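Local coordinates for protein serine protease inhibitor (Schistosoma haematobium, PDB 3STO) that probably inhibits serine-type endopeptidases, as a trematode member of the serpin family with the serpin fold, at residues A21-Y26 / C42-L47; G61-Q66 / V315-D320; T184-V189 / P333-N338. All coordinates share one frame; numbering follows the deposited sequence.

Contact 1: A21-Y26 / C42-L47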
ATOM      1  N   ALA A  21     -12.261  -4.308   7.183  1.00 37.81           N
ATOM      2  CA  ALA A  21     -13.424  -4.400   6.289  1.00 26.14           C
ATOM      3  C   ALA A  21     -13.190  -3.592   5.017  1.00 27.03           C
ATOM      4  O   ALA A  21     -13.385  -4.086   3.902  1.00 32.76           O
ATOM      5  CB  ALA A  21     -14.653  -3.889   6.994  1.00 31.95           C
ATOM      6  N   PHE A  22     -12.765  -2.347   5.194  1.00 21.90           N
ATOM      7  CA  PHE A  22     -12.380  -1.523   4.064  1.00 27.26           C
ATOM      8  C   PHE A  22     -11.327  -2.260   3.230  1.00 27.27           C
ATOM      9  O   PHE A  22     -11.474  -2.456   2.034  1.00 25.27           O
ATOM     10  CB  PHE A  22     -11.797  -0.187   4.545  1.00 21.86           C
ATOM     11  CG  PHE A  22     -11.276   0.659   3.426  1.00 28.91           C
ATOM     12  CD1 PHE A  22     -12.153   1.359   2.598  1.00 24.08           C
ATOM     13  CD2 PHE A  22      -9.916   0.702   3.147  1.00 29.55           C
ATOM     14  CE1 PHE A  22     -11.676   2.111   1.531  1.00 28.11           C
ATOM     15  CE2 PHE A  22      -9.420   1.451   2.079  1.00 22.52           C
ATOM     16  CZ  PHE A  22     -10.301   2.171   1.275  1.00 28.64           C
ATOM     17  N   THR A  23     -10.251  -2.653   3.892  1.00 25.04           N
ATOM     18  CA  THR A  23      -9.124  -3.299   3.234  1.00 32.19           C
ATOM     19  C   THR A  23      -9.546  -4.464   2.341  1.00 21.44           C
ATOM     20  O   THR A  23      -9.119  -4.550   1.209  1.00 22.90           O
ATOM     21  CB  THR A  23      -8.059  -3.737   4.251  1.00 24.30           C
ATOM     22  OG1 THR A  23      -7.417  -2.563   4.778  1.00 29.49           O
ATOM     23  CG2 THR A  23      -7.038  -4.558   3.549  1.00 30.98           C
ATOM     24  N   HIS A  24     -10.431  -5.309   2.841  1.00 19.98           N
ATOM     25  CA  HIS A  24     -10.954  -6.426   2.064  1.00 23.78           C
ATOM     26  C   HIS A  24     -11.759  -5.983   0.839  1.00 25.21           C
ATOM     27  O   HIS A  24     -11.558  -6.502  -0.250  1.00 31.02           O
ATOM     28  CB  HIS A  24     -11.794  -7.371   2.951  1.00 21.63           C
ATOM     29  CG  HIS A  24     -12.210  -8.632   2.255  1.00 37.49           C
ATOM     30  ND1 HIS A  24     -13.228  -9.439   2.715  1.00 36.12           N
ATOM     31  CD2 HIS A  24     -11.735  -9.222   1.123  1.00 25.47           C
ATOM     32  CE1 HIS A  24     -13.359 -10.482   1.904  1.00 32.61           C
ATOM     33  NE2 HIS A  24     -12.472 -10.368   0.930  1.00 36.33           N
ATOM     34  N   ALA A  25     -12.640  -4.999   1.019  1.00 23.74           N
ATOM     35  CA  ALA A  25     -13.480  -4.512  -0.061  1.00 23.55           C
ATOM     36  C   ALA A  25     -12.607  -3.901  -1.119  1.00 22.53           C
ATOM     37  O   ALA A  25     -12.807  -4.094  -2.333  1.00 24.73           O
ATOM     38  CB  ALA A  25     -14.489  -3.463   0.459  1.00 18.95           C
ATOM     39  N   TYR A  26     -11.631  -3.140  -0.660  1.00 14.29           N
ATOM     40  CA  TYR A  26     -10.736  -2.503  -1.593  1.00 18.70           C
ATOM     41  C   TYR A  26      -9.903  -3.547  -2.395  1.00 22.87           C
ATOM     42  O   TYR A  26      -9.683  -3.396  -3.594  1.00 23.47           O
ATOM     43  CB  TYR A  26      -9.853  -1.513  -0.861  1.00 15.19           C
ATOM     44  CG  TYR A  26      -8.673  -1.085  -1.665  1.00 20.12           C
ATOM     45  CD1 TYR A  26      -8.827  -0.171  -2.708  1.00 24.28           C
ATOM     46  CD2 TYR A  26      -7.394  -1.615  -1.415  1.00 20.76           C
ATOM     47  CE1 TYR A  26      -7.741   0.238  -3.480  1.00 23.06           C
ATOM     48  CE2 TYR A  26      -6.290  -1.213  -2.167  1.00 16.54           C
ATOM     49  CZ  TYR A  26      -6.479  -0.280  -3.206  1.00 26.72           C
ATOM     50  OH  TYR A  26      -5.429   0.161  -3.972  1.00 22.67           O
ATOM     51  N   CYS A  42      -0.792  -0.295  -1.381  1.00 33.21           N
ATOM     52  CA  CYS A  42      -0.866  -0.079   0.068  1.00 26.30           C
ATOM     53  C   CYS A  42      -2.235   0.431   0.571  1.00 20.87           C
ATOM     54  O   CYS A  42      -2.530   1.631   0.540  1.00 22.70           O
ATOM     55  CB  CYS A  42       0.234   0.875   0.505  1.00 32.04           C
ATOM     56  SG  CYS A  42      -0.204   1.568   2.117  1.00 56.30           S
ATOM     57  N   PRO A  43      -3.071  -0.482   1.055  1.00 24.28           N
ATOM     58  CA  PRO A  43      -4.484  -0.189   1.364  1.00 27.38           C
ATOM     59  C   PRO A  43      -4.723   0.846   2.453  1.00 27.94           C
ATOM     60  O   PRO A  43      -5.781   1.499   2.428  1.00 29.97           O
ATOM     61  CB  PRO A  43      -5.039  -1.545   1.812  1.00 25.82           C
ATOM     62  CG  PRO A  43      -4.056  -2.543   1.324  1.00 24.57           C
ATOM     63  CD  PRO A  43      -2.731  -1.896   1.267  1.00 22.27           C
ATOM     64  N   LEU A  44      -3.785   1.004   3.388  1.00 26.92           N
ATOM     65  CA  LEU A  44      -3.988   1.960   4.493  1.00 33.53           C
ATOM     66  C   LEU A  44      -3.767   3.409   4.044  1.00 27.20           C
ATOM     67  O   LEU A  44      -4.299   4.343   4.614  1.00 25.47           O
ATOM     68  CB  LEU A  44      -3.106   1.626   5.716  1.00 26.81           C
ATOM     69  CG  LEU A  44      -3.369   0.294   6.421  1.00 36.95           C
ATOM     70  CD1 LEU A  44      -2.511   0.183   7.670  1.00 42.27           C
ATOM     71  CD2 LEU A  44      -4.829   0.116   6.784  1.00 34.97           C
ATOM     72  N   GLY A  45      -2.950   3.587   3.027  1.00 21.76           N
ATOM     73  CA  GLY A  45      -2.760   4.889   2.456  1.00 27.64           C
ATOM     74  C   GLY A  45      -4.010   5.385   1.762  1.00 26.87           C
ATOM     75  O   GLY A  45      -4.248   6.582   1.744  1.00 23.01           O
ATOM     76  N   ILE A  46      -4.798   4.471   1.189  1.00 23.25           N
ATOM     77  CA  ILE A  46      -6.080   4.838   0.585  1.00 23.80           C
ATOM     78  C   ILE A  46      -7.013   5.255   1.705  1.00 22.80           C
ATOM     79  O   ILE A  46      -7.701   6.257   1.591  1.00 29.92           O
ATOM     80  CB  ILE A  46      -6.780   3.659  -0.156  1.00 34.49           C
ATOM     81  CG1 ILE A  46      -5.791   2.780  -0.928  1.00 32.61           C
ATOM     82  CG2 ILE A  46      -7.886   4.172  -1.064  1.00 35.31           C
ATOM     83  CD1 ILE A  46      -4.976   3.522  -1.961  1.00 32.77           C
ATOM     84  N   LEU A  47      -7.014   4.486   2.795  1.00 25.71           N
ATOM     85  CA  LEU A  47      -7.806   4.807   3.994  1.00 28.15           C
ATOM     86  C   LEU A  47      -7.474   6.172   4.621  1.00 30.03           C
ATOM     87  O   LEU A  47      -8.373   6.929   4.937  1.00 24.88           O
ATOM     88  CB  LEU A  47      -7.682   3.694   5.041  1.00 30.35           C
ATOM     89  CG  LEU A  47      -8.591   3.776   6.270  1.00 22.66           C
ATOM     90  CD1 LEU A  47      -8.990   2.402   6.736  1.00 25.40           C
ATOM     91  CD2 LEU A  47      -7.915   4.532   7.393  1.00 26.61           C
TER

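Contact 2: G61-Q66 / V315-D320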
ATOM      1  N   GLY A  61     -22.492  16.138   4.018  1.00 23.32           N
ATOM      2  CA  GLY A  61     -23.684  15.539   3.474  1.00 19.18           C
ATOM      3  C   GLY A  61     -23.437  14.112   3.033  1.00 25.37           C
ATOM      4  O   GLY A  61     -22.785  13.341   3.722  1.00 26.00           O
ATOM      5  N   ARG A  62     -23.956  13.782   1.865  1.00 22.99           N
ATOM      6  CA  ARG A  62     -23.920  12.445   1.322  1.00 21.58           C
ATOM      7  C   ARG A  62     -22.481  12.050   0.862  1.00 28.94           C
ATOM      8  O   ARG A  62     -22.107  10.871   0.858  1.00 21.51           O
ATOM      9  CB  ARG A  62     -24.930  12.381   0.165  1.00 28.63           C
ATOM     10  CG  ARG A  62     -25.241  10.970  -0.338  1.00 35.76           C
ATOM     11  CD  ARG A  62     -26.520  10.962  -1.126  1.00 48.52           C
ATOM     12  NE  ARG A  62     -26.364  10.246  -2.381  1.00 55.59           N
ATOM     13  CZ  ARG A  62     -26.234  10.835  -3.563  1.00 65.78           C
ATOM     14  NH1 ARG A  62     -26.253  12.163  -3.647  1.00 50.07           N
ATOM     15  NH2 ARG A  62     -26.089  10.095  -4.658  1.00 61.57           N
ATOM     16  N   THR A  63     -21.679  13.047   0.504  1.00 21.86           N
ATOM     17  CA  THR A  63     -20.270  12.843   0.194  1.00 22.14           C
ATOM     18  C   THR A  63     -19.485  12.286   1.403  1.00 24.17           C
ATOM     19  O   THR A  63     -18.783  11.296   1.285  1.00 17.89           O
ATOM     20  CB  THR A  63     -19.633  14.152  -0.292  1.00 24.14           C
ATOM     21  OG1 THR A  63     -20.396  14.665  -1.389  1.00 27.89           O
ATOM     22  CG2 THR A  63     -18.201  13.936  -0.730  1.00 19.04           C
ATOM     23  N   GLY A  64     -19.620  12.906   2.569  1.00 19.48           N
ATOM     24  CA  GLY A  64     -18.968  12.384   3.752  1.00 18.59           C
ATOM     25  C   GLY A  64     -19.584  11.074   4.220  1.00 21.64           C
ATOM     26  O   GLY A  64     -18.909  10.212   4.779  1.00 20.53           O
ATOM     27  N   TYR A  65     -20.878  10.926   3.997  1.00 20.23           N
ATOM     28  CA  TYR A  65     -21.600   9.752   4.451  1.00 19.88           C
ATOM     29  C   TYR A  65     -21.136   8.504   3.713  1.00 23.59           C
ATOM     30  O   TYR A  65     -20.940   7.450   4.327  1.00 19.86           O
ATOM     31  CB  TYR A  65     -23.106   9.947   4.275  1.00 22.64           C
ATOM     32  CG  TYR A  65     -23.961   8.781   4.727  1.00 21.06           C
ATOM     33  CD1 TYR A  65     -23.807   8.252   5.967  1.00 25.96           C
ATOM     34  CD2 TYR A  65     -24.929   8.235   3.908  1.00 40.52           C
ATOM     35  CE1 TYR A  65     -24.541   7.202   6.388  1.00 25.86           C
ATOM     36  CE2 TYR A  65     -25.695   7.180   4.329  1.00 40.69           C
ATOM     37  CZ  TYR A  65     -25.491   6.665   5.585  1.00 36.70           C
ATOM     38  OH  TYR A  65     -26.227   5.592   6.071  1.00 55.58           O
ATOM     39  N   GLN A  66     -20.986   8.624   2.397  1.00 18.70           N
ATOM     40  CA  GLN A  66     -20.482   7.528   1.573  1.00 24.38           C
ATOM     41  C   GLN A  66     -19.104   7.037   2.027  1.00 25.81           C
ATOM     42  O   GLN A  66     -18.882   5.843   2.170  1.00 22.95           O
ATOM     43  CB  GLN A  66     -20.408   7.974   0.109  1.00 23.05           C
ATOM     44  CG  GLN A  66     -21.774   8.009  -0.499  1.00 13.28           C
ATOM     45  CD  GLN A  66     -21.781   8.511  -1.899  1.00 22.55           C
ATOM     46  OE1 GLN A  66     -20.748   8.956  -2.459  1.00 17.68           O
ATOM     47  NE2 GLN A  66     -22.968   8.466  -2.496  1.00 22.23           N
ATOM     48  N   VAL A 315     -17.878   5.016  -2.927  1.00 25.52           N
ATOM     49  CA  VAL A 315     -17.512   6.427  -2.842  1.00 22.45           C
ATOM     50  C   VAL A 315     -17.676   7.115  -4.198  1.00 26.26           C
ATOM     51  O   VAL A 315     -16.794   7.051  -5.065  1.00 24.70           O
ATOM     52  CB  VAL A 315     -16.078   6.599  -2.313  1.00 22.26           C
ATOM     53  CG1 VAL A 315     -15.679   8.099  -2.258  1.00 15.45           C
ATOM     54  CG2 VAL A 315     -15.956   5.913  -0.959  1.00 20.40           C
ATOM     55  N   VAL A 316     -18.809   7.794  -4.343  1.00 26.93           N
ATOM     56  CA  VAL A 316     -19.306   8.266  -5.625  1.00 22.52           C
ATOM     57  C   VAL A 316     -19.389   9.787  -5.690  1.00 27.81           C
ATOM     58  O   VAL A 316     -18.757  10.405  -6.568  1.00 20.60           O
ATOM     59  CB  VAL A 316     -20.690   7.614  -5.945  1.00 29.12           C
ATOM     60  CG1 VAL A 316     -21.282   8.187  -7.208  1.00 17.20           C
ATOM     61  CG2 VAL A 316     -20.535   6.075  -6.052  1.00 19.40           C
ATOM     62  N   ASP A 317     -20.144  10.395  -4.762  1.00 21.85           N
ATOM     63  CA  ASP A 317     -20.373  11.854  -4.832  1.00 24.41           C
ATOM     64  C   ASP A 317     -19.098  12.663  -4.860  1.00 27.07           C
ATOM     65  O   ASP A 317     -19.070  13.720  -5.467  1.00 22.35           O
ATOM     66  CB  ASP A 317     -21.210  12.355  -3.672  1.00 24.73           C
ATOM     67  CG  ASP A 317     -22.636  11.884  -3.736  1.00 33.88           C
ATOM     68  OD1 ASP A 317     -22.955  11.010  -4.596  1.00 24.24           O
ATOM     69  OD2 ASP A 317     -23.427  12.397  -2.903  1.00 33.49           O
ATOM     70  N   LEU A 318     -18.063  12.188  -4.162  1.00 22.80           N
ATOM     71  CA  LEU A 318     -16.768  12.867  -4.125  1.00 18.50           C
ATOM     72  C   LEU A 318     -16.250  13.182  -5.546  1.00 21.96           C
ATOM     73  O   LEU A 318     -15.524  14.158  -5.759  1.00 20.11           O
ATOM     74  CB  LEU A 318     -15.739  11.959  -3.451  1.00 27.95           C
ATOM     75  CG  LEU A 318     -14.740  12.393  -2.385  1.00 30.67           C
ATOM     76  CD1 LEU A 318     -13.546  11.481  -2.445  1.00 25.34           C
ATOM     77  CD2 LEU A 318     -14.318  13.850  -2.477  1.00 24.98           C
ATOM     78  N   PHE A 319     -16.606  12.328  -6.507  1.00 22.51           N
ATOM     79  CA  PHE A 319     -15.970  12.364  -7.824  1.00 28.26           C
ATOM     80  C   PHE A 319     -16.834  13.007  -8.885  1.00 21.87           C
ATOM     81  O   PHE A 319     -16.537  12.946 -10.062  1.00 28.90           O
ATOM     82  CB  PHE A 319     -15.531  10.952  -8.247  1.00 24.29           C
ATOM     83  CG  PHE A 319     -14.644  10.272  -7.229  1.00 21.45           C
ATOM     84  CD1 PHE A 319     -13.405  10.815  -6.905  1.00 14.91           C
ATOM     85  CD2 PHE A 319     -15.065   9.122  -6.580  1.00 19.91           C
ATOM     86  CE1 PHE A 319     -12.600  10.215  -5.966  1.00 24.07           C
ATOM     87  CE2 PHE A 319     -14.268   8.503  -5.631  1.00 17.16           C
ATOM     88  CZ  PHE A 319     -13.028   9.051  -5.313  1.00 16.65           C
ATOM     89  N   ASP A 320     -17.881  13.670  -8.441  1.00 28.36           N
ATOM     90  CA  ASP A 320     -18.917  14.165  -9.336  1.00 32.58           C
ATOM     91  C   ASP A 320     -19.232  15.640  -9.071  1.00 28.49           C
ATOM     92  O   ASP A 320     -19.659  16.014  -7.977  1.00 26.49           O
ATOM     93  CB  ASP A 320     -20.161  13.289  -9.183  1.00 40.94           C
ATOM     94  CG  ASP A 320     -21.331  13.777 -10.010  1.00 54.04           C
ATOM     95  OD1 ASP A 320     -21.139  14.674 -10.859  1.00 49.68           O
ATOM     96  OD2 ASP A 320     -22.446  13.255  -9.804  1.00 61.73           O
TER
HETATM   97  O   HOH W   1     -23.091  14.819  -1.866  1.00 22.78           O
HETATM   98  O   HOH W   2     -18.395  10.334  -1.744  1.00 22.97           O

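Contact 3: T184-V189 / P333-N338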
ATOM      1  N   THR A 184      -9.101  21.074 -14.287  1.00 57.95           N
ATOM      2  CA  THR A 184      -8.928  20.228 -13.119  1.00 44.38           C
ATOM      3  C   THR A 184      -9.116  21.045 -11.841  1.00 33.00           C
ATOM      4  O   THR A 184      -8.443  22.050 -11.634  1.00 41.22           O
ATOM      5  CB  THR A 184      -7.546  19.493 -13.136  1.00 37.58           C
ATOM      6  OG1 THR A 184      -7.618  18.369 -14.024  1.00 38.23           O
ATOM      7  CG2 THR A 184      -7.167  18.994 -11.732  1.00 24.99           C
ATOM      8  N   ALA A 185     -10.028  20.600 -10.983  1.00 31.73           N
ATOM      9  CA  ALA A 185     -10.270  21.252  -9.698  1.00 30.12           C
ATOM     10  C   ALA A 185      -9.349  20.743  -8.588  1.00 32.63           C
ATOM     11  O   ALA A 185      -8.746  21.523  -7.857  1.00 26.36           O
ATOM     12  CB  ALA A 185     -11.738  21.072  -9.284  1.00 31.32           C
HETATM   13  N   MSE A 186      -9.258  19.423  -8.454  1.00 37.51           N
HETATM   14  CA  MSE A 186      -8.575  18.842  -7.309  1.00 33.87           C
HETATM   15  C   MSE A 186      -8.016  17.465  -7.578  1.00 27.03           C
HETATM   16  O   MSE A 186      -8.678  16.612  -8.188  1.00 26.81           O
HETATM   17  CB  MSE A 186      -9.515  18.779  -6.106  1.00 30.17           C
HETATM   18  CG  MSE A 186      -8.884  18.114  -4.881  1.00 41.02           C
HETATM   19 SE   MSE A 186      -9.991  18.295  -3.243  1.00 66.94          SE
HETATM   20  CE  MSE A 186     -11.767  18.115  -4.050  1.00 56.10           C
ATOM     21  N   ILE A 187      -6.789  17.264  -7.121  1.00 26.70           N
ATOM     22  CA  ILE A 187      -6.130  15.972  -7.229  1.00 23.05           C
ATOM     23  C   ILE A 187      -5.574  15.514  -5.886  1.00 24.07           C
ATOM     24  O   ILE A 187      -4.909  16.271  -5.175  1.00 25.53           O
ATOM     25  CB  ILE A 187      -4.994  16.030  -8.221  1.00 35.93           C
ATOM     26  CG1 ILE A 187      -5.552  16.160  -9.653  1.00 24.99           C
ATOM     27  CG2 ILE A 187      -4.097  14.787  -8.051  1.00 35.71           C
ATOM     28  CD1 ILE A 187      -4.473  16.196 -10.720  1.00 26.27           C
ATOM     29  N   LEU A 188      -5.892  14.281  -5.530  1.00 23.42           N
ATOM     30  CA  LEU A 188      -5.333  13.638  -4.337  1.00 26.90           C
ATOM     31  C   LEU A 188      -4.259  12.630  -4.749  1.00 21.22           C
ATOM     32  O   LEU A 188      -4.451  11.856  -5.707  1.00 15.71           O
ATOM     33  CB  LEU A 188      -6.417  12.904  -3.559  1.00 20.59           C
ATOM     34  CG  LEU A 188      -7.630  13.672  -3.044  1.00 27.35           C
ATOM     35  CD1 LEU A 188      -8.611  12.689  -2.418  1.00 23.86           C
ATOM     36  CD2 LEU A 188      -7.184  14.702  -2.052  1.00 23.70           C
ATOM     37  N   VAL A 189      -3.141  12.669  -4.026  1.00 25.48           N
ATOM     38  CA  VAL A 189      -1.968  11.835  -4.274  1.00 18.72           C
ATOM     39  C   VAL A 189      -1.528  11.151  -2.968  1.00 27.04           C
ATOM     40  O   VAL A 189      -1.199  11.808  -1.987  1.00 27.90           O
ATOM     41  CB  VAL A 189      -0.773  12.652  -4.863  1.00 27.66           C
ATOM     42  CG1 VAL A 189       0.359  11.723  -5.259  1.00 25.87           C
ATOM     43  CG2 VAL A 189      -1.193  13.432  -6.090  1.00 24.42           C
ATOM     44  N   PRO A 333     -18.733  26.324  -4.872  1.00 58.88           N
ATOM     45  CA  PRO A 333     -19.283  25.001  -5.172  1.00 60.91           C
ATOM     46  C   PRO A 333     -18.610  24.438  -6.425  1.00 62.70           C
ATOM     47  O   PRO A 333     -17.800  25.132  -7.072  1.00 53.54           O
ATOM     48  CB  PRO A 333     -20.771  25.290  -5.403  1.00 62.63           C
ATOM     49  CG  PRO A 333     -20.774  26.668  -5.972  1.00 54.61           C
ATOM     50  CD  PRO A 333     -19.620  27.412  -5.318  1.00 61.94           C
ATOM     51  N   ASN A 334     -18.930  23.192  -6.753  1.00 48.59           N
ATOM     52  CA  ASN A 334     -18.265  22.514  -7.859  1.00 56.22           C
ATOM     53  C   ASN A 334     -16.859  21.988  -7.563  1.00 45.90           C
ATOM     54  O   ASN A 334     -16.242  21.428  -8.453  1.00 47.88           O
ATOM     55  CB  ASN A 334     -18.202  23.411  -9.100  1.00 59.14           C
ATOM     56  CG  ASN A 334     -19.565  23.766  -9.630  1.00 78.32           C
ATOM     57  OD1 ASN A 334     -20.499  22.954  -9.580  1.00 77.27           O
ATOM     58  ND2 ASN A 334     -19.698  24.987 -10.141  1.00 84.87           N
ATOM     59  N   LEU A 335     -16.335  22.191  -6.354  1.00 34.29           N
ATOM     60  CA  LEU A 335     -15.120  21.487  -5.970  1.00 31.59           C
ATOM     61  C   LEU A 335     -15.430  20.001  -5.887  1.00 29.75           C
ATOM     62  O   LEU A 335     -16.328  19.585  -5.144  1.00 26.03           O
ATOM     63  CB  LEU A 335     -14.570  21.939  -4.621  1.00 26.40           C
ATOM     64  CG  LEU A 335     -13.236  21.268  -4.272  1.00 30.79           C
ATOM     65  CD1 LEU A 335     -12.133  21.630  -5.254  1.00 26.97           C
ATOM     66  CD2 LEU A 335     -12.823  21.601  -2.873  1.00 27.79           C
ATOM     67  N   TYR A 336     -14.705  19.212  -6.668  1.00 22.91           N
ATOM     68  CA  TYR A 336     -14.778  17.762  -6.544  1.00 32.69           C
ATOM     69  C   TYR A 336     -13.421  17.175  -6.889  1.00 23.40           C
ATOM     70  O   TYR A 336     -12.530  17.882  -7.381  1.00 29.58           O
ATOM     71  CB  TYR A 336     -15.838  17.179  -7.467  1.00 21.40           C
ATOM     72  CG  TYR A 336     -15.459  17.316  -8.920  1.00 32.29           C
ATOM     73  CD1 TYR A 336     -15.545  18.554  -9.568  1.00 27.84           C
ATOM     74  CD2 TYR A 336     -15.009  16.209  -9.652  1.00 36.99           C
ATOM     75  CE1 TYR A 336     -15.218  18.683 -10.899  1.00 28.40           C
ATOM     76  CE2 TYR A 336     -14.669  16.324 -10.981  1.00 32.08           C
ATOM     77  CZ  TYR A 336     -14.774  17.562 -11.599  1.00 45.79           C
ATOM     78  OH  TYR A 336     -14.438  17.676 -12.920  1.00 50.44           O
ATOM     79  N   VAL A 337     -13.256  15.881  -6.637  1.00 25.40           N
ATOM     80  CA  VAL A 337     -11.963  15.264  -6.865  1.00 18.02           C
ATOM     81  C   VAL A 337     -11.872  14.743  -8.296  1.00 23.24           C
ATOM     82  O   VAL A 337     -12.688  13.922  -8.703  1.00 24.45           O
ATOM     83  CB  VAL A 337     -11.695  14.151  -5.834  1.00 25.40           C
ATOM     84  CG1 VAL A 337     -10.458  13.316  -6.250  1.00 23.82           C
ATOM     85  CG2 VAL A 337     -11.505  14.765  -4.455  1.00 23.21           C
ATOM     86  N   ASN A 338     -10.893  15.223  -9.065  1.00 27.30           N
ATOM     87  CA  ASN A 338     -10.719  14.739 -10.435  1.00 22.92           C
ATOM     88  C   ASN A 338      -9.958  13.413 -10.446  1.00 35.77           C
ATOM     89  O   ASN A 338     -10.367  12.461 -11.114  1.00 38.44           O
ATOM     90  CB  ASN A 338      -9.949  15.752 -11.280  1.00 31.86           C
ATOM     91  CG  ASN A 338     -10.706  17.025 -11.498  1.00 40.49           C
ATOM     92  OD1 ASN A 338     -10.648  17.950 -10.673  1.00 31.46           O
ATOM     93  ND2 ASN A 338     -11.430  17.090 -12.616  1.00 29.53           N
TER

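Contact 1: A21-Y26 / C42-L47
F22 and Y26, one turn apart on helix 18-30, reach across to P43, I46 and L47 at the N-terminal end of helix 43-55. The two aromatic rings use different surfaces. F22 comes in rim first: its CZ lies 3.9 Å from I46 CG2, and its CE2 is 3.7 Å from P43 O, both partners close to the plane of the ring. Placing CG anti to the backbone N (chi1 175°) lays this rim against helix 43-55, where CD2 also meets L47 CD1 at 4.1 Å. Y26 instead offers a face. I46 CG1 sits over it in a CH-pi contact, 4.2 Å from the ring centroid and 22° off the normal, while P43 CB approaches Y26 CD2 obliquely at 4.0 Å. I46 serves both rings by dividing its branches: CG2, anti to the backbone N, meets F22 CZ; CG1, beside that N, lies over the Y26 face. T23 lies against P43, OG1 3.9 Å from P43 CB. C42 is the N-cap of the second helix, its SG accepting from G45 N. The segment axes come within 9.9 Å at 112°, and no hydrogen bond bridges them. These are helices A and B of the serpin fold; the start of helix B sits behind the main sheet, I46 touching F340 and Q342 of strand 339-348. Adhesion is thus apolar, resting on ring rims, a ring face and aliphatic branches, while T23 OG1 bonds to H19 O in its own helix and Y26 OH to T41 OG1, just ahead of helix 43-55.

Contact 2: G61-Q66 / V315-D320
Q66 reaches from helix 61-70 to the backbone of 315-320 and gathers two of its amides on one oxygen. OE1 accepts from D317 N at 2.8 Å, in the plane of the side-chain amide and on a lone pair, and from V316 N at 2.9 Å, which comes from above that plane, 46° out of it. Water 2 donates a third bond to OE1; it also donates to T63 O and accepts from L318 N, so three consecutive amides, V316 to L318, are satisfied directly or through one water. The Q66 chain is extended beyond CG, which carries the amide out over the turn. Its other end, NE2, makes a weak bond to D317 OD1 at 3.3 Å, the amide and carboxylate planes turned 60° apart.

The D317 carboxylate as a whole stands over one face of the R62 guanidinium, the planes 74° apart. OD2 lies 2.9 Å from R62 NH1 in a salt bridge, but well out of the guanidinium plane, so the attraction is of charges and no N-H is aimed at it. Water 1 donates to the same OD2 and accepts from T63 OG1, 2.7 Å away. That hydroxyl has a further partner beyond the turn, accepting from D325 N. T63 CG2 packs 3.8 Å from L318 CA, and V315 and L318 rest on L50 of helix 43-55.

R62, with K323 close by, would probably offset the charge of buried D317, which also accepts from water 1 and, weakly, from Q66 NE2. Polar group by polar group, this chemistry fastens the loop leading from helix 307-312 to strand 339-348 onto helix 61-70, at the helical end of the serpin fold.

Contact 3: T184-V189 / P333-N338
Three hydrogen bonds tie N338 to M186, first residue of strand 186-197, and to A185 just ahead of it. OD1 of N338 takes both M186 N, at 3.0 Å in the carbonyl plane with a nearly straight N-H (169°), and A185 N, at 2.7 Å but from above that plane and more bent. Having CG beside the backbone N (chi1 -66°) turns OD1 to these amides while N338 N itself bonds to M186 O at 2.8 Å.

The apolar part centres on selenomethionine M186. Its chain runs extended and bends only at chi3, bringing CE against L335 CG at 3.5 Å and V337 CG2 at 3.4 Å. A185 CB adds a looser touch on L335 CD1 at 4.1 Å, and L188 CD1 meets V337 CG2, the two side chains crossing at about a right angle.

Strands 186-197 and 339-348 are the parallel central strands of serpin sheet A, between which the reactive-centre loop inserts in inhibitory serpins; the contact joins their N-terminal ends. L188 makes backbone hydrogen bonds with E339 and I341. Strand 112-124 pairs antiparallel with 186-197, and L188 also rests on T49 and L53 of helix 43-55.

Overall arrangement
From the N terminus, contact 1 closes first: helix 18-30 and the start of helix 43-55 meet across a short loop that includes strand 39-41. The chain then passes through helix 43-55 to helix 61-70, where contact 2 opens, to be closed some 250 residues later at 315-320. Contact 3 starts within that span, at 184-189, and closes beyond it at 333-338, so the two cross; they also touch, L318 O lying 3.0 Å from V337 N in a probable hydrogen bond. Contact 1 stands apart, its centre about 17 Å from that of contact 2. Helix 43-55 links all three, joining the helical region to the paired strands 186-197 and 339-348.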